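Local coordinates for RagA protein (Porphyromonas gingivalis, PDB 6SLN) that probably imports peptides across the outer membrane as a TonB-dependent receptor, a beta-barrel filled by a plug domain, at residues Asp243-Phe248 and Gln887-Lys892; Phe614-Lys619 and Ser628-Lys633; Met710-Pro715 and Lys768-Leu773. All blocks are in the same frame, centred on the assembly; numbering follows the deposited sequence.

Contact 1 of 3, residues Asp243-Phe248 and Gln887-Lys892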
# COMPACT_ATOMS: atom_id res chain seq x y z
N ASP A 243 7.66 48.87 -14.52
CA ASP A 243 8.66 49.92 -14.67
C ASP A 243 9.17 50.37 -13.32
O ASP A 243 10.38 50.44 -13.09
CB ASP A 243 8.09 51.12 -15.44
CG ASP A 243 7.92 50.84 -16.93
OD1 ASP A 243 8.57 49.91 -17.44
OD2 ASP A 243 7.12 51.56 -17.57
N GLU A 244 8.24 50.65 -12.40
CA GLU A 244 8.61 51.16 -11.09
C GLU A 244 9.55 50.21 -10.36
O GLU A 244 10.58 50.64 -9.82
CB GLU A 244 7.36 51.43 -10.27
CG GLU A 244 6.58 52.59 -10.77
CD GLU A 244 5.30 52.77 -10.02
OE1 GLU A 244 4.72 51.76 -9.56
OE2 GLU A 244 4.87 53.94 -9.92
N LEU A 245 9.21 48.92 -10.33
CA LEU A 245 10.08 47.94 -9.69
C LEU A 245 11.46 47.93 -10.32
O LEU A 245 12.48 47.98 -9.62
CB LEU A 245 9.47 46.54 -9.75
CG LEU A 245 10.43 45.47 -9.23
CD1 LEU A 245 10.82 45.80 -7.79
CD2 LEU A 245 9.83 44.09 -9.33
N LEU A 246 11.52 47.89 -11.66
CA LEU A 246 12.82 47.85 -12.33
C LEU A 246 13.64 49.10 -12.02
O LEU A 246 14.84 49.01 -11.75
CB LEU A 246 12.65 47.68 -13.84
CG LEU A 246 13.93 47.80 -14.68
CD1 LEU A 246 14.97 46.81 -14.18
CD2 LEU A 246 13.63 47.54 -16.15
N ASP A 247 13.02 50.27 -12.05
CA ASP A 247 13.77 51.47 -11.69
C ASP A 247 14.24 51.39 -10.25
O ASP A 247 15.38 51.75 -9.94
CB ASP A 247 12.91 52.72 -11.90
CG ASP A 247 13.75 53.97 -11.98
OD1 ASP A 247 14.74 53.97 -12.75
OD2 ASP A 247 13.40 54.94 -11.27
N PHE A 248 13.36 50.91 -9.36
CA PHE A 248 13.69 50.80 -7.94
C PHE A 248 14.92 49.92 -7.74
O PHE A 248 15.90 50.34 -7.12
CB PHE A 248 12.46 50.25 -7.22
CG PHE A 248 12.67 49.96 -5.77
CD1 PHE A 248 12.97 50.96 -4.87
CD2 PHE A 248 12.52 48.67 -5.29
CE1 PHE A 248 13.13 50.69 -3.53
CE2 PHE A 248 12.68 48.38 -3.95
CZ PHE A 248 12.99 49.39 -3.07
N GLN A 887 14.51 41.19 -5.18
CA GLN A 887 14.00 40.67 -6.45
C GLN A 887 12.49 40.58 -6.47
O GLN A 887 11.91 40.26 -7.51
CB GLN A 887 14.60 39.30 -6.74
CG GLN A 887 14.01 38.18 -5.89
CD GLN A 887 14.90 37.83 -4.71
OE1 GLN A 887 15.38 38.71 -3.98
NE2 GLN A 887 15.13 36.53 -4.53
N LEU A 888 11.83 40.84 -5.35
CA LEU A 888 10.38 40.74 -5.29
C LEU A 888 9.75 42.10 -5.53
O LEU A 888 10.28 43.14 -5.13
CB LEU A 888 9.92 40.21 -3.94
CG LEU A 888 10.64 38.98 -3.44
CD1 LEU A 888 10.10 38.59 -2.07
CD2 LEU A 888 10.46 37.88 -4.44
N ASN A 889 8.58 42.07 -6.17
CA ASN A 889 7.79 43.28 -6.32
C ASN A 889 7.43 43.80 -4.94
O ASN A 889 7.15 43.02 -4.03
CB ASN A 889 6.53 43.01 -7.14
CG ASN A 889 5.86 44.28 -7.63
OD1 ASN A 889 6.53 45.23 -8.04
ND2 ASN A 889 4.52 44.29 -7.59
N LYS A 890 7.46 45.13 -4.79
CA LYS A 890 7.31 45.80 -3.51
C LYS A 890 6.19 46.83 -3.58
O LYS A 890 5.74 47.23 -4.66
CB LYS A 890 8.62 46.49 -3.10
CG LYS A 890 9.80 45.56 -2.98
CD LYS A 890 9.76 44.79 -1.66
CE LYS A 890 10.74 43.61 -1.66
NZ LYS A 890 12.16 43.97 -1.96
N ASP A 891 5.75 47.26 -2.40
CA ASP A 891 4.78 48.34 -2.29
C ASP A 891 5.35 49.66 -2.83
O ASP A 891 6.51 50.00 -2.57
CB ASP A 891 4.36 48.50 -0.83
CG ASP A 891 3.22 49.47 -0.65
OD1 ASP A 891 3.35 50.64 -1.10
OD2 ASP A 891 2.19 49.08 -0.04
N LYS A 892 4.51 50.41 -3.57
CA LYS A 892 4.91 51.70 -4.12
C LYS A 892 5.54 52.63 -3.08
O LYS A 892 6.28 53.54 -3.45
CB LYS A 892 3.70 52.42 -4.75
CG LYS A 892 3.27 51.93 -6.12
CD LYS A 892 1.88 52.44 -6.49
CE LYS A 892 1.39 51.88 -7.83
NZ LYS A 892 1.99 52.51 -9.04

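Contact 2 of 3, residues Phe614-Lys619 and Ser628-Lys633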
# COMPACT_ATOMS: atom_id res chain seq x y z
N PHE A 614 -35.39 28.50 37.50
CA PHE A 614 -36.47 29.05 38.31
C PHE A 614 -37.36 29.90 37.43
O PHE A 614 -36.89 30.89 36.85
CB PHE A 614 -35.91 29.86 39.48
CG PHE A 614 -34.79 29.18 40.20
CD1 PHE A 614 -35.06 28.35 41.28
CD2 PHE A 614 -33.48 29.37 39.80
CE1 PHE A 614 -34.03 27.72 41.95
CE2 PHE A 614 -32.45 28.74 40.47
CZ PHE A 614 -32.73 27.92 41.54
N ASP A 615 -38.63 29.55 37.34
CA ASP A 615 -39.54 30.20 36.40
C ASP A 615 -40.21 31.39 37.07
O ASP A 615 -41.24 31.25 37.74
CB ASP A 615 -40.58 29.21 35.88
CG ASP A 615 -41.19 29.67 34.58
OD1 ASP A 615 -41.63 30.85 34.52
OD2 ASP A 615 -41.21 28.88 33.62
N ILE A 616 -39.65 32.58 36.85
CA ILE A 616 -40.11 33.74 37.59
C ILE A 616 -41.45 34.24 37.06
O ILE A 616 -42.26 34.78 37.83
CB ILE A 616 -39.02 34.82 37.55
CG1 ILE A 616 -37.83 34.38 38.41
CG2 ILE A 616 -39.54 36.17 38.00
CD1 ILE A 616 -36.53 35.09 38.11
N TYR A 617 -41.74 34.05 35.77
CA TYR A 617 -42.99 34.59 35.23
C TYR A 617 -44.20 33.81 35.73
O TYR A 617 -45.21 34.42 36.12
CB TYR A 617 -42.98 34.59 33.70
CG TYR A 617 -44.28 35.08 33.08
CD1 TYR A 617 -44.63 36.43 33.12
CD2 TYR A 617 -45.16 34.19 32.46
CE1 TYR A 617 -45.81 36.88 32.55
CE2 TYR A 617 -46.34 34.64 31.89
CZ TYR A 617 -46.66 35.99 31.93
OH TYR A 617 -47.84 36.43 31.36
N ASN A 618 -44.14 32.48 35.70
CA ASN A 618 -45.29 31.68 36.12
C ASN A 618 -45.50 31.74 37.63
O ASN A 618 -46.64 31.71 38.10
CB ASN A 618 -45.12 30.22 35.69
CG ASN A 618 -44.93 30.08 34.19
OD1 ASN A 618 -43.93 29.54 33.73
ND2 ASN A 618 -45.88 30.60 33.42
N LYS A 619 -44.41 31.84 38.38
CA LYS A 619 -44.50 31.80 39.83
C LYS A 619 -45.07 33.10 40.38
O LYS A 619 -46.13 33.11 41.00
CB LYS A 619 -43.12 31.47 40.42
CG LYS A 619 -43.07 31.07 41.88
CD LYS A 619 -44.34 30.43 42.38
CE LYS A 619 -44.24 30.20 43.88
NZ LYS A 619 -45.22 29.25 44.47
N SER A 628 -44.20 38.21 28.63
CA SER A 628 -44.84 36.94 28.34
C SER A 628 -44.03 35.72 28.75
O SER A 628 -44.59 34.61 28.74
CB SER A 628 -45.16 36.83 26.84
OG SER A 628 -43.96 36.71 26.07
N ASP A 629 -42.76 35.87 29.10
CA ASP A 629 -42.04 34.79 29.76
C ASP A 629 -40.76 35.35 30.36
O ASP A 629 -40.11 36.22 29.77
CB ASP A 629 -41.70 33.63 28.81
CG ASP A 629 -41.48 32.32 29.56
OD1 ASP A 629 -41.59 32.33 30.81
OD2 ASP A 629 -41.19 31.29 28.91
N LEU A 630 -40.42 34.86 31.55
CA LEU A 630 -39.15 35.17 32.19
C LEU A 630 -38.66 33.90 32.88
O LEU A 630 -39.43 33.25 33.58
CB LEU A 630 -39.30 36.31 33.21
CG LEU A 630 -38.09 37.24 33.34
CD1 LEU A 630 -38.49 38.51 34.03
CD2 LEU A 630 -36.96 36.56 34.09
N ARG A 631 -37.39 33.56 32.65
CA ARG A 631 -36.78 32.42 33.32
C ARG A 631 -35.38 32.79 33.79
O ARG A 631 -34.67 33.57 33.15
CB ARG A 631 -36.72 31.19 32.41
CG ARG A 631 -38.08 30.60 32.06
CD ARG A 631 -37.94 29.34 31.23
NE ARG A 631 -37.09 29.54 30.06
CZ ARG A 631 -37.55 29.88 28.86
NH1 ARG A 631 -38.85 30.07 28.67
NH2 ARG A 631 -36.70 30.03 27.84
N LEU A 632 -35.01 32.23 34.94
CA LEU A 632 -33.72 32.42 35.57
C LEU A 632 -33.08 31.04 35.70
O LEU A 632 -33.75 30.08 36.08
CB LEU A 632 -33.89 33.12 36.93
CG LEU A 632 -32.77 33.55 37.88
CD1 LEU A 632 -32.13 32.36 38.54
CD2 LEU A 632 -31.74 34.37 37.15
N LYS A 633 -31.80 30.94 35.34
CA LYS A 633 -31.15 29.64 35.30
C LYS A 633 -29.69 29.79 35.69
O LYS A 633 -29.01 30.72 35.22
CB LYS A 633 -31.26 29.00 33.90
CG LYS A 633 -31.23 29.99 32.74
CD LYS A 633 -31.87 29.42 31.47
CE LYS A 633 -30.93 28.46 30.74
NZ LYS A 633 -29.81 29.13 30.01

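Contact 3 of 3, residues Met710-Pro715 and Lys768-Leu773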
# COMPACT_ATOMS: atom_id res chain seq x y z
N MET A 710 -4.13 21.70 33.58
CA MET A 710 -4.17 22.12 32.18
C MET A 710 -3.24 21.28 31.32
O MET A 710 -2.04 21.14 31.61
CB MET A 710 -3.82 23.60 32.09
CG MET A 710 -3.53 24.10 30.69
SD MET A 710 -3.96 25.84 30.50
CE MET A 710 -5.72 25.63 30.39
N LEU A 711 -3.78 20.71 30.24
CA LEU A 711 -2.97 19.92 29.32
C LEU A 711 -2.18 20.87 28.45
O LEU A 711 -2.69 21.41 27.47
CB LEU A 711 -3.84 18.99 28.48
CG LEU A 711 -4.10 17.71 29.27
CD1 LEU A 711 -5.26 16.89 28.73
CD2 LEU A 711 -2.79 16.90 29.29
N ILE A 712 -0.94 21.13 28.83
CA ILE A 712 -0.06 21.96 28.03
C ILE A 712 0.92 21.05 27.32
O ILE A 712 1.53 20.17 27.95
CB ILE A 712 0.67 23.02 28.88
CG1 ILE A 712 -0.33 24.00 29.51
CG2 ILE A 712 1.72 23.74 28.03
CD1 ILE A 712 0.31 25.34 30.01
N ASP A 713 1.02 21.22 26.01
CA ASP A 713 2.08 20.59 25.24
C ASP A 713 3.34 21.40 25.56
O ASP A 713 3.72 22.34 24.85
CB ASP A 713 1.73 20.58 23.75
CG ASP A 713 2.58 19.61 22.95
OD1 ASP A 713 3.51 19.02 23.52
OD2 ASP A 713 2.31 19.44 21.74
N VAL A 714 3.96 21.04 26.67
CA VAL A 714 4.97 21.93 27.28
C VAL A 714 6.17 22.05 26.34
O VAL A 714 6.69 21.02 25.86
CB VAL A 714 5.39 21.40 28.65
CG1 VAL A 714 6.69 22.03 29.07
CG2 VAL A 714 4.29 21.67 29.70
N PRO A 715 6.60 23.26 26.01
CA PRO A 715 7.79 23.43 25.16
C PRO A 715 9.04 22.99 25.91
O PRO A 715 9.31 23.44 27.02
CB PRO A 715 7.81 24.94 24.85
CG PRO A 715 6.46 25.49 25.30
CD PRO A 715 5.98 24.55 26.37
N LYS A 768 -1.56 30.28 35.46
CA LYS A 768 -0.41 29.51 35.90
C LYS A 768 0.18 28.86 34.67
O LYS A 768 -0.55 28.47 33.76
CB LYS A 768 -0.79 28.44 36.94
CG LYS A 768 0.39 27.81 37.66
CD LYS A 768 -0.02 26.64 38.60
CE LYS A 768 -1.09 27.03 39.60
NZ LYS A 768 -2.43 26.53 39.16
N LEU A 769 1.51 28.73 34.65
CA LEU A 769 2.20 28.21 33.47
C LEU A 769 2.99 26.98 33.87
O LEU A 769 2.41 26.04 34.40
CB LEU A 769 3.02 29.28 32.80
CG LEU A 769 2.19 30.34 32.09
CD1 LEU A 769 3.00 31.60 31.79
CD2 LEU A 769 1.60 29.72 30.85
N PHE A 770 4.28 26.94 33.57
CA PHE A 770 5.10 25.77 33.81
C PHE A 770 6.45 26.23 34.36
O PHE A 770 6.88 27.36 34.12
CB PHE A 770 5.30 24.95 32.51
CG PHE A 770 5.38 25.78 31.24
CD1 PHE A 770 4.22 26.25 30.63
CD2 PHE A 770 6.60 26.06 30.65
CE1 PHE A 770 4.28 26.99 29.45
CE2 PHE A 770 6.66 26.79 29.48
CZ PHE A 770 5.50 27.26 28.87
N PHE A 771 7.10 25.34 35.12
CA PHE A 771 8.45 25.58 35.63
C PHE A 771 8.53 26.78 36.57
O PHE A 771 9.60 27.37 36.74
CB PHE A 771 9.46 25.77 34.48
CG PHE A 771 9.37 24.70 33.41
CD1 PHE A 771 8.95 23.40 33.72
CD2 PHE A 771 9.72 24.98 32.10
CE1 PHE A 771 8.87 22.41 32.74
CE2 PHE A 771 9.64 24.00 31.11
CZ PHE A 771 9.21 22.71 31.44
N GLY A 772 7.41 27.15 37.19
CA GLY A 772 7.43 28.38 37.96
C GLY A 772 7.46 29.66 37.15
O GLY A 772 7.64 30.74 37.73
N LEU A 773 7.28 29.58 35.83
CA LEU A 773 7.37 30.77 34.98
C LEU A 773 6.19 31.69 35.22
O LEU A 773 5.03 31.26 35.22
CB LEU A 773 7.41 30.39 33.50
CG LEU A 773 8.70 29.66 33.12
CD1 LEU A 773 8.66 29.02 31.71
CD2 LEU A 773 9.84 30.64 33.30

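Contact 1 of 3, residues Asp243-Phe248 and Gln887-Lys892
E244 OE1 is held from two sources: K892 NZ reaches it across the contact at 2.9 Å, and the backbone N of T241, just before the helix, also donates to it. K892 NZ comes in on the syn side of E244 OE1, 17° out of the carboxylate plane, and makes a second, weak bond to E244 OE2 at 3.3 Å. The salt bridge is lopsided, resting mainly on OE1, while the T241 bond would help fix the rotation of the acid. K892 runs extended until a bend at its last torsion turns NZ towards the glutamate. Helix 242-252 and segment 887-892 both belong to long excursions between barrel strands, consistent with the extracellular loops of a TonB-dependent receptor. Next along the helix, L245 lays CB against N889 OD1 (3.6 Å) and CD2 against N889 CA (3.7 Å), with CD1 near the carbonyl O of L888. N889 ND2 gives its bonds to the carbonyls of M240 and L395. F248 touches more lightly, its CE2 lying 4.1 Å from K890 CG, where the two side chains run at about a right angle. K890 bends at chi2 and chi4, and its NZ is bonded to the backbone carbonyls of L885 and N881.

Contact 2 of 3, residues Phe614-Lys619 and Ser628-Lys633
Y617 holds CG anti to the backbone N (chi1 177°), which lays its ring over the strand, one face lying on the peptide between S628 and D629: S628 O sits 3.6 Å above the ring plane, displaced toward the rim, and D629 N lies over the centre. I616, its CG1 beside the backbone N (chi1 -70°), instead sends CD1 to L632 CB at 3.5 Å. F614 CD2 meets L632 CD1 from the other end of that leucine. F614 and L632 form an antiparallel hydrogen-bonded pair, with F614 N to L632 O at 2.7 Å and L632 N to F614 O at 3.0 Å. This is where strand 604-614 gives way to helix 616-621 before strand 627-641 returns, a short strand connection consistent with a periplasmic turn of the barrel. D615 is the helix N-cap: its OD1 accepts from N618 N at 3.2 Å, the donor standing above the carboxylate plane. Past the pair, Y617 N still reaches L630 O at 3.3 Å. D615 OD1 also lies 4.0 Å from D629 OD1, but R631 NH1 holds D629 OD2 in a 2.6 Å salt bridge that should ease the repulsion. S628 and D629 form a classic beta bulge facing G690.

Contact 3 of 3, residues Met710-Pro715 and Lys768-Leu773
The ring of F770 meets I712 at its edge, near the ring plane, with I712 CD1 4.1 Å from F770 CD1; F771 CD2 also lies at the F770 edge, in its plane. Farther round, P715 CD comes obliquely to F770 CZ at 3.7 Å, the two side chains crossing at about a right angle. The neighbouring ring, F771, carries the CB of F770 over the centre of one face, has the carbonyl O of P715 at its edge (4.1 Å from F771 CE2), and takes V714 CG1 obliquely at 3.5 Å from F771 CZ. V714 CG1, anti to the backbone N (chi1 162°), touches both rings, lying 4.3 Å from F770 CD2. A type I' turn from F770 to L773, closed by L773 N to F770 O at 2.8 Å, bends the chain here. Segment 710-715 is the C-terminal end of barrel strand 696-715, paired here with strand 724-728, and L711 shares a backbone bond with A154 of the plug. The ring of Y776 also meets F770, their planes at about 60°, and another protein chain packs on P715 and F771. No hydrogen bond joins the two segments, so apolar burial and side-chain shape hold them.

In the fold
Contacts 1 and 3 are mostly buried, whereas contact 2 lies nearer the surface, on the other side of the chain's centre from contact 1, with about 67 Å between their centres. Contacts 2 and 3 reach the same barrel wall: strand 627-641 pairs with 678-691, which pairs in turn with 696-715. Their chemistry differs with place. Contact 2 joins consecutive barrel elements nine residues apart, and backbone hydrogen bonds do much of the work. Contact 1 brings together loop regions 639 residues apart, using a charge pair beside leucine and phenylalanine packing. Contact 3, bridging 53 residues, has purely apolar packing. Another protein chain touches contact 1 and contact 3 but not contact 2.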